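Local atomic coordinates of uncharacterized protein (Enterococcus faecalis, PDB entry 3D3Y), a protein that is of unknown function but is a member of the M16 peptidase family, with an inactive-type domain, and probably binds a metal ion. Residues K256-Y267 with T310-I321. Sequence-based numbering, arbitrary orientation.
With ACT (acetate ion), chain E.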
ATOM      1  N   LYS A 256     -16.236  15.496   9.435  1.00 28.74           N
ATOM      2  CA  LYS A 256     -15.993  14.432   8.471  1.00 29.02           C
ATOM      3  C   LYS A 256     -17.076  13.394   8.597  1.00 29.26           C
ATOM      4  O   LYS A 256     -17.431  12.987   9.709  1.00 28.51           O
ATOM      5  CB  LYS A 256     -14.632  13.766   8.705  1.00 29.02           C
ATOM      6  CG  LYS A 256     -13.464  14.754   8.798  1.00 30.62           C
ATOM      7  CD  LYS A 256     -13.328  15.567   7.522  1.00 35.83           C
ATOM      8  CE  LYS A 256     -12.121  16.501   7.505  1.00 34.74           C
ATOM      9  NZ  LYS A 256     -12.115  17.280   6.201  1.00 36.49           N
ATOM     10  N   LEU A 257     -17.614  12.961   7.466  1.00 28.97           N
ATOM     11  CA  LEU A 257     -18.600  11.886   7.513  1.00 29.63           C
ATOM     12  C   LEU A 257     -18.228  10.816   6.501  1.00 29.75           C
ATOM     13  O   LEU A 257     -18.276  11.052   5.285  1.00 28.73           O
ATOM     14  CB  LEU A 257     -20.033  12.449   7.281  1.00 28.85           C
ATOM     15  CG  LEU A 257     -21.175  11.411   7.201  1.00 29.89           C
ATOM     16  CD1 LEU A 257     -21.315  10.598   8.543  1.00 30.25           C
ATOM     17  CD2 LEU A 257     -22.516  12.088   6.818  1.00 29.13           C
ATOM     18  N   ASN A 258     -17.847   9.646   7.003  1.00 29.28           N
ATOM     19  CA  ASN A 258     -17.338   8.572   6.151  1.00 30.80           C
ATOM     20  C   ASN A 258     -18.154   7.286   6.286  1.00 29.92           C
ATOM     21  O   ASN A 258     -18.711   6.994   7.358  1.00 29.28           O
ATOM     22  CB  ASN A 258     -15.860   8.257   6.491  1.00 31.58           C
ATOM     23  CG  ASN A 258     -14.939   9.454   6.304  1.00 33.90           C
ATOM     24  OD1 ASN A 258     -15.225  10.390   5.535  1.00 32.64           O
ATOM     25  ND2 ASN A 258     -13.801   9.425   7.011  1.00 38.01           N
ATOM     26  N   LEU A 259     -18.189   6.498   5.219  1.00 28.94           N
ATOM     27  CA  LEU A 259     -19.030   5.282   5.166  1.00 29.27           C
ATOM     28  C   LEU A 259     -18.193   4.175   4.559  1.00 30.24           C
ATOM     29  O   LEU A 259     -17.460   4.406   3.583  1.00 30.60           O
ATOM     30  CB  LEU A 259     -20.263   5.475   4.269  1.00 28.64           C
ATOM     31  CG  LEU A 259     -21.361   6.485   4.601  1.00 30.77           C
ATOM     32  CD1 LEU A 259     -20.906   7.932   4.305  1.00 33.18           C
ATOM     33  CD2 LEU A 259     -22.549   6.155   3.761  1.00 34.16           C
ATOM     34  N   ALA A 260     -18.342   2.974   5.107  1.00 30.48           N
ATOM     35  CA  ALA A 260     -17.650   1.801   4.609  1.00 30.03           C
ATOM     36  C   ALA A 260     -18.652   0.727   4.235  1.00 30.37           C
ATOM     37  O   ALA A 260     -19.532   0.366   5.034  1.00 30.37           O
ATOM     38  CB  ALA A 260     -16.691   1.269   5.655  1.00 29.21           C
ATOM     39  N   TYR A 261     -18.458   0.162   3.046  1.00 30.34           N
ATOM     40  CA  TYR A 261     -19.318  -0.865   2.502  1.00 30.03           C
ATOM     41  C   TYR A 261     -18.523  -2.124   2.225  1.00 30.54           C
ATOM     42  O   TYR A 261     -17.380  -2.030   1.777  1.00 31.06           O
ATOM     43  CB  TYR A 261     -19.823  -0.407   1.139  1.00 30.81           C
ATOM     44  CG  TYR A 261     -20.633   0.863   1.091  1.00 32.53           C
ATOM     45  CD1 TYR A 261     -22.022   0.826   1.031  1.00 32.22           C
ATOM     46  CD2 TYR A 261     -20.000   2.102   1.031  1.00 33.22           C
ATOM     47  CE1 TYR A 261     -22.762   2.005   0.956  1.00 31.01           C
ATOM     48  CE2 TYR A 261     -20.725   3.286   0.933  1.00 32.91           C
ATOM     49  CZ  TYR A 261     -22.096   3.222   0.888  1.00 33.59           C
ATOM     50  OH  TYR A 261     -22.788   4.398   0.779  1.00 34.71           O
ATOM     51  N   ASN A 262     -19.122  -3.289   2.464  1.00 30.09           N
ATOM     52  CA  ASN A 262     -18.536  -4.560   2.043  1.00 31.50           C
ATOM     53  C   ASN A 262     -18.885  -4.748   0.553  1.00 31.75           C
ATOM     54  O   ASN A 262     -20.056  -4.618   0.158  1.00 31.29           O
ATOM     55  CB  ASN A 262     -19.114  -5.703   2.895  1.00 31.29           C
ATOM     56  CG  ASN A 262     -18.517  -7.069   2.556  1.00 31.83           C
ATOM     57  OD1 ASN A 262     -18.830  -7.660   1.534  1.00 35.07           O
ATOM     58  ND2 ASN A 262     -17.691  -7.575   3.433  1.00 33.70           N
ATOM     59  N   THR A 263     -17.885  -5.015  -0.268  1.00 31.14           N
ATOM     60  CA  THR A 263     -18.136  -5.292  -1.673  1.00 31.60           C
ATOM     61  C   THR A 263     -18.031  -6.770  -1.973  1.00 32.99           C
ATOM     62  O   THR A 263     -18.589  -7.228  -2.967  1.00 33.26           O
ATOM     63  CB  THR A 263     -17.114  -4.591  -2.587  1.00 30.78           C
ATOM     64  OG1 THR A 263     -15.815  -5.126  -2.290  1.00 33.19           O
ATOM     65  CG2 THR A 263     -17.103  -3.058  -2.373  1.00 31.92           C
ATOM     66  N   ASP A 264     -17.276  -7.491  -1.147  1.00 32.55           N
ATOM     67  CA  ASP A 264     -16.885  -8.858  -1.442  1.00 34.62           C
ATOM     68  C   ASP A 264     -16.284  -9.031  -2.871  1.00 33.79           C
ATOM     69  O   ASP A 264     -16.407 -10.090  -3.458  1.00 33.21           O
ATOM     70  CB  ASP A 264     -18.106  -9.769  -1.220  1.00 35.46           C
ATOM     71  CG  ASP A 264     -17.734 -11.230  -1.021  1.00 41.96           C
ATOM     72  OD1 ASP A 264     -16.754 -11.518  -0.272  1.00 47.86           O
ATOM     73  OD2 ASP A 264     -18.445 -12.088  -1.607  1.00 45.28           O
ATOM     74  N   ILE A 265     -15.645  -7.994  -3.430  1.00 32.97           N
ATOM     75  CA  ILE A 265     -15.033  -8.117  -4.754  1.00 31.84           C
ATOM     76  C   ILE A 265     -13.518  -7.920  -4.672  1.00 31.61           C
ATOM     77  O   ILE A 265     -13.047  -6.921  -4.132  1.00 31.50           O
ATOM     78  CB  ILE A 265     -15.639  -7.125  -5.777  1.00 31.44           C
ATOM     79  CG1 ILE A 265     -17.137  -7.438  -6.026  1.00 32.03           C
ATOM     80  CG2 ILE A 265     -14.865  -7.166  -7.106  1.00 31.03           C
ATOM     81  CD1 ILE A 265     -17.871  -6.245  -6.645  1.00 31.38           C
ATOM     82  N   TYR A 266     -12.772  -8.858  -5.258  1.00 30.82           N
ATOM     83  CA  TYR A 266     -11.312  -8.907  -5.094  1.00 31.05           C
ATOM     84  C   TYR A 266     -10.599  -8.888  -6.414  1.00 30.28           C
ATOM     85  O   TYR A 266     -11.195  -9.162  -7.462  1.00 30.66           O
ATOM     86  CB  TYR A 266     -10.887 -10.141  -4.278  1.00 30.17           C
ATOM     87  CG  TYR A 266     -11.394 -10.045  -2.849  1.00 31.87           C
ATOM     88  CD1 TYR A 266     -10.568  -9.576  -1.831  1.00 32.53           C
ATOM     89  CD2 TYR A 266     -12.709 -10.381  -2.532  1.00 32.34           C
ATOM     90  CE1 TYR A 266     -11.035  -9.448  -0.527  1.00 33.41           C
ATOM     91  CE2 TYR A 266     -13.196 -10.262  -1.221  1.00 32.07           C
ATOM     92  CZ  TYR A 266     -12.358  -9.797  -0.233  1.00 33.33           C
ATOM     93  OH  TYR A 266     -12.818  -9.672   1.057  1.00 32.87           O
ATOM     94  N   TYR A 267      -9.319  -8.556  -6.357  1.00 30.34           N
ATOM     95  CA  TYR A 267      -8.448  -8.566  -7.508  1.00 30.95           C
ATOM     96  C   TYR A 267      -8.594  -9.941  -8.172  1.00 30.47           C
ATOM     97  O   TYR A 267      -8.552 -10.952  -7.490  1.00 29.62           O
ATOM     98  CB  TYR A 267      -7.023  -8.387  -7.016  1.00 31.65           C
ATOM     99  CG  TYR A 267      -5.996  -8.215  -8.081  1.00 33.50           C
ATOM    100  CD1 TYR A 267      -5.709  -6.954  -8.608  1.00 34.41           C
ATOM    101  CD2 TYR A 267      -5.289  -9.313  -8.548  1.00 35.73           C
ATOM    102  CE1 TYR A 267      -4.716  -6.802  -9.589  1.00 37.65           C
ATOM    103  CE2 TYR A 267      -4.305  -9.195  -9.510  1.00 37.85           C
ATOM    104  CZ  TYR A 267      -4.019  -7.942 -10.038  1.00 36.18           C
ATOM    105  OH  TYR A 267      -3.012  -7.873 -10.971  1.00 34.72           O
ATOM    106  N   THR A 310      -9.445  -3.774  -3.366  1.00 30.83           N
ATOM    107  CA  THR A 310      -9.771  -5.078  -3.961  1.00 30.94           C
ATOM    108  C   THR A 310      -8.898  -6.198  -3.380  1.00 30.66           C
ATOM    109  O   THR A 310      -8.858  -7.328  -3.921  1.00 30.20           O
ATOM    110  CB  THR A 310      -9.610  -5.029  -5.507  1.00 30.69           C
ATOM    111  OG1 THR A 310      -8.258  -4.692  -5.820  1.00 31.96           O
ATOM    112  CG2 THR A 310     -10.494  -3.928  -6.092  1.00 31.13           C
ATOM    113  N   PHE A 311      -8.181  -5.891  -2.298  1.00 30.57           N
ATOM    114  CA  PHE A 311      -7.517  -6.920  -1.496  1.00 31.20           C
ATOM    115  C   PHE A 311      -8.201  -7.179  -0.126  1.00 30.84           C
ATOM    116  O   PHE A 311      -8.030  -8.251   0.472  1.00 30.22           O
ATOM    117  CB  PHE A 311      -6.003  -6.617  -1.394  1.00 33.01           C
ATOM    118  CG  PHE A 311      -5.288  -6.707  -2.751  1.00 33.40           C
ATOM    119  CD1 PHE A 311      -4.485  -7.796  -3.055  1.00 37.01           C
ATOM    120  CD2 PHE A 311      -5.490  -5.740  -3.731  1.00 36.41           C
ATOM    121  CE1 PHE A 311      -3.856  -7.892  -4.317  1.00 37.41           C
ATOM    122  CE2 PHE A 311      -4.890  -5.851  -5.003  1.00 33.55           C
ATOM    123  CZ  PHE A 311      -4.068  -6.907  -5.276  1.00 34.78           C
ATOM    124  N   ARG A 312      -9.005  -6.225   0.336  1.00 30.73           N
ATOM    125  CA  ARG A 312      -9.740  -6.389   1.596  1.00 31.04           C
ATOM    126  C   ARG A 312     -11.262  -6.339   1.396  1.00 31.07           C
ATOM    127  O   ARG A 312     -11.998  -6.369   2.376  1.00 31.82           O
ATOM    128  CB  ARG A 312      -9.288  -5.360   2.669  1.00 30.41           C
ATOM    129  CG  ARG A 312      -7.834  -5.489   3.082  1.00 30.28           C
ATOM    130  CD  ARG A 312      -7.456  -4.540   4.214  1.00 30.65           C
ATOM    131  NE  ARG A 312      -7.536  -3.136   3.845  1.00 36.40           N
ATOM    132  CZ  ARG A 312      -7.477  -2.148   4.736  1.00 37.76           C
ATOM    133  NH1 ARG A 312      -7.352  -2.431   6.033  1.00 38.46           N
ATOM    134  NH2 ARG A 312      -7.537  -0.898   4.334  1.00 36.46           N
ATOM    135  N   GLY A 313     -11.722  -6.242   0.142  1.00 31.70           N
ATOM    136  CA  GLY A 313     -13.160  -6.373  -0.217  1.00 31.86           C
ATOM    137  C   GLY A 313     -14.127  -5.338   0.360  1.00 32.16           C
ATOM    138  O   GLY A 313     -15.230  -5.674   0.804  1.00 32.50           O
ATOM    139  N   PHE A 314     -13.736  -4.079   0.288  1.00 33.29           N
ATOM    140  CA  PHE A 314     -14.531  -3.002   0.820  1.00 33.94           C
ATOM    141  C   PHE A 314     -14.302  -1.728   0.029  1.00 34.91           C
ATOM    142  O   PHE A 314     -13.371  -1.619  -0.782  1.00 34.50           O
ATOM    143  CB  PHE A 314     -14.324  -2.845   2.337  1.00 33.61           C
ATOM    144  CG  PHE A 314     -13.154  -1.977   2.733  1.00 34.55           C
ATOM    145  CD1 PHE A 314     -13.380  -0.782   3.392  1.00 34.85           C
ATOM    146  CD2 PHE A 314     -11.829  -2.371   2.501  1.00 34.67           C
ATOM    147  CE1 PHE A 314     -12.315   0.041   3.786  1.00 34.15           C
ATOM    148  CE2 PHE A 314     -10.753  -1.549   2.889  1.00 35.98           C
ATOM    149  CZ  PHE A 314     -10.997  -0.344   3.523  1.00 35.13           C
HETATM  150  N   MSE A 315     -15.183  -0.768   0.223  1.00 35.41           N
HETATM  151  CA  MSE A 315     -15.286   0.472  -0.532  1.00 39.32           C
HETATM  152  C   MSE A 315     -15.626   1.517   0.506  1.00 36.07           C
HETATM  153  O   MSE A 315     -16.364   1.210   1.380  1.00 34.55           O
HETATM  154  CB  MSE A 315     -16.485   0.337  -1.467  1.00 38.86           C
HETATM  155  CG  MSE A 315     -16.524   1.111  -2.717  1.00 41.31           C
HETATM  156 SE   MSE A 315     -17.991   2.265  -3.004  0.70 53.02          SE
HETATM  157  CE  MSE A 315     -18.065   3.023  -1.391  1.00 24.82           C
ATOM    158  N   THR A 316     -15.105   2.738   0.388  1.00 35.51           N
ATOM    159  CA  THR A 316     -15.414   3.810   1.346  1.00 34.94           C
ATOM    160  C   THR A 316     -15.850   5.061   0.602  1.00 34.75           C
ATOM    161  O   THR A 316     -15.465   5.275  -0.575  1.00 34.47           O
ATOM    162  CB  THR A 316     -14.202   4.199   2.209  1.00 36.09           C
ATOM    163  OG1 THR A 316     -13.213   4.794   1.377  1.00 36.54           O
ATOM    164  CG2 THR A 316     -13.598   3.004   2.929  1.00 33.61           C
ATOM    165  N   VAL A 317     -16.699   5.835   1.264  1.00 31.84           N
ATOM    166  CA  VAL A 317     -17.083   7.124   0.824  1.00 31.93           C
ATOM    167  C   VAL A 317     -16.598   8.030   1.937  1.00 31.89           C
ATOM    168  O   VAL A 317     -16.840   7.748   3.120  1.00 32.02           O
ATOM    169  CB  VAL A 317     -18.629   7.245   0.651  1.00 31.63           C
ATOM    170  CG1 VAL A 317     -19.069   8.734   0.477  1.00 31.06           C
ATOM    171  CG2 VAL A 317     -19.102   6.443  -0.559  1.00 31.13           C
ATOM    172  N   GLN A 318     -15.901   9.100   1.562  1.00 32.18           N
ATOM    173  CA  GLN A 318     -15.408  10.078   2.518  1.00 32.65           C
ATOM    174  C   GLN A 318     -15.943  11.462   2.151  1.00 32.09           C
ATOM    175  O   GLN A 318     -15.847  11.857   0.988  1.00 32.71           O
ATOM    176  CB  GLN A 318     -13.880  10.103   2.460  1.00 33.10           C
ATOM    177  CG  GLN A 318     -13.222   8.794   2.899  1.00 37.89           C
ATOM    178  CD  GLN A 318     -11.719   8.897   2.794  1.00 43.11           C
ATOM    179  OE1 GLN A 318     -11.097   9.855   3.292  1.00 42.64           O
ATOM    180  NE2 GLN A 318     -11.126   7.931   2.112  1.00 43.98           N
ATOM    181  N   THR A 319     -16.501  12.183   3.131  1.00 31.72           N
ATOM    182  CA  THR A 319     -17.010  13.538   2.930  1.00 30.94           C
ATOM    183  C   THR A 319     -16.496  14.498   4.016  1.00 30.67           C
ATOM    184  O   THR A 319     -16.204  14.074   5.139  1.00 30.15           O
ATOM    185  CB  THR A 319     -18.583  13.566   2.899  1.00 30.83           C
ATOM    186  OG1 THR A 319     -19.115  13.346   4.208  1.00 32.85           O
ATOM    187  CG2 THR A 319     -19.160  12.449   1.951  1.00 31.85           C
ATOM    188  N   GLY A 320     -16.377  15.771   3.655  1.00 30.22           N
ATOM    189  CA  GLY A 320     -16.267  16.887   4.617  1.00 29.15           C
ATOM    190  C   GLY A 320     -17.556  17.678   4.514  1.00 30.13           C
ATOM    191  O   GLY A 320     -18.022  18.023   3.386  1.00 29.48           O
ATOM    192  N   ILE A 321     -18.159  17.962   5.668  1.00 29.95           N
ATOM    193  CA  ILE A 321     -19.496  18.574   5.716  1.00 30.20           C
ATOM    194  C   ILE A 321     -19.574  19.550   6.868  1.00 31.14           C
ATOM    195  O   ILE A 321     -18.662  19.584   7.705  1.00 29.81           O
ATOM    196  CB  ILE A 321     -20.648  17.510   5.865  1.00 30.31           C
ATOM    197  CG1 ILE A 321     -20.592  16.804   7.225  1.00 31.64           C
ATOM    198  CG2 ILE A 321     -20.618  16.452   4.687  1.00 29.36           C
ATOM    199  CD1 ILE A 321     -21.838  15.943   7.547  1.00 30.78           C
TER
HETATM  200  C   ACT E 426     -10.142   2.750   1.022  1.00 43.79           C
HETATM  201  O   ACT E 426     -10.543   3.870   1.456  1.00 43.01           O
HETATM  202  OXT ACT E 426     -10.911   2.076   0.260  1.00 43.25           O
HETATM  203  CH3 ACT E 426      -8.796   2.240   1.425  1.00 43.19           C
HETATM  204  O   HOH W   1     -11.694  10.811   5.515  1.00 27.10           O
HETATM  205  O   HOH W   2     -13.419  12.946   5.122  1.00 28.11           O
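Thr319 turns OG1 into the position between its backbone N and carbonyl carbon (chi1 72°), and this brings the hydroxyl 2.7 Å from Leu257 O, in the carbonyl plane and on a lone pair. Thr319 N gives the same oxygen only a weak bond and also reaches Asn258 OD1 at 3.3 Å. Asn258 is directed there by CG lying anti to its carbonyl carbon (chi1 -60°); its short amide suits a place where OD1 must meet a backbone N-H while ND2 donates to a water that also binds Gln318 OE1. The strands 256-262 and 314-321 run antiparallel, and Leu259 with Val317 and Tyr261 with Met315 form hydrogen-bonded pairs; the bond from Tyr261 N to Met315 O is nearly straight at 172°.

On the face of Leu259 and Tyr261, selenomethionine Met315, flexible and unbranched, bends to set SE 5.2 Å from the Tyr261 ring centroid, an oblique Met-aromatic contact, with CE touching CD2, while Val317 CG2 meets the ring edge. Helices 326-341 and 272-284 cover this face. On the other, Thr316 OG1 donates to an acetate, probably from the crystallisation liquor, whose OXT lies over one face of the Phe314 ring.

Beyond the strands, Gly313 takes a positive phi, readily adopted by glycine, in a G1 bulge; its O receives Thr263 N, and its CA packs 3.5 Å from Tyr266 CZ. Tyr266 OH bonds to Tyr235 O. Tyr267 CB sits over the Phe311 ring, 4.1 Å from its centroid. Within the five-stranded sheet, Thr319 OG1 thus reinforces the backbone ladder from the apolar face and the Asn258 amide from the other, where water links it to Gln318.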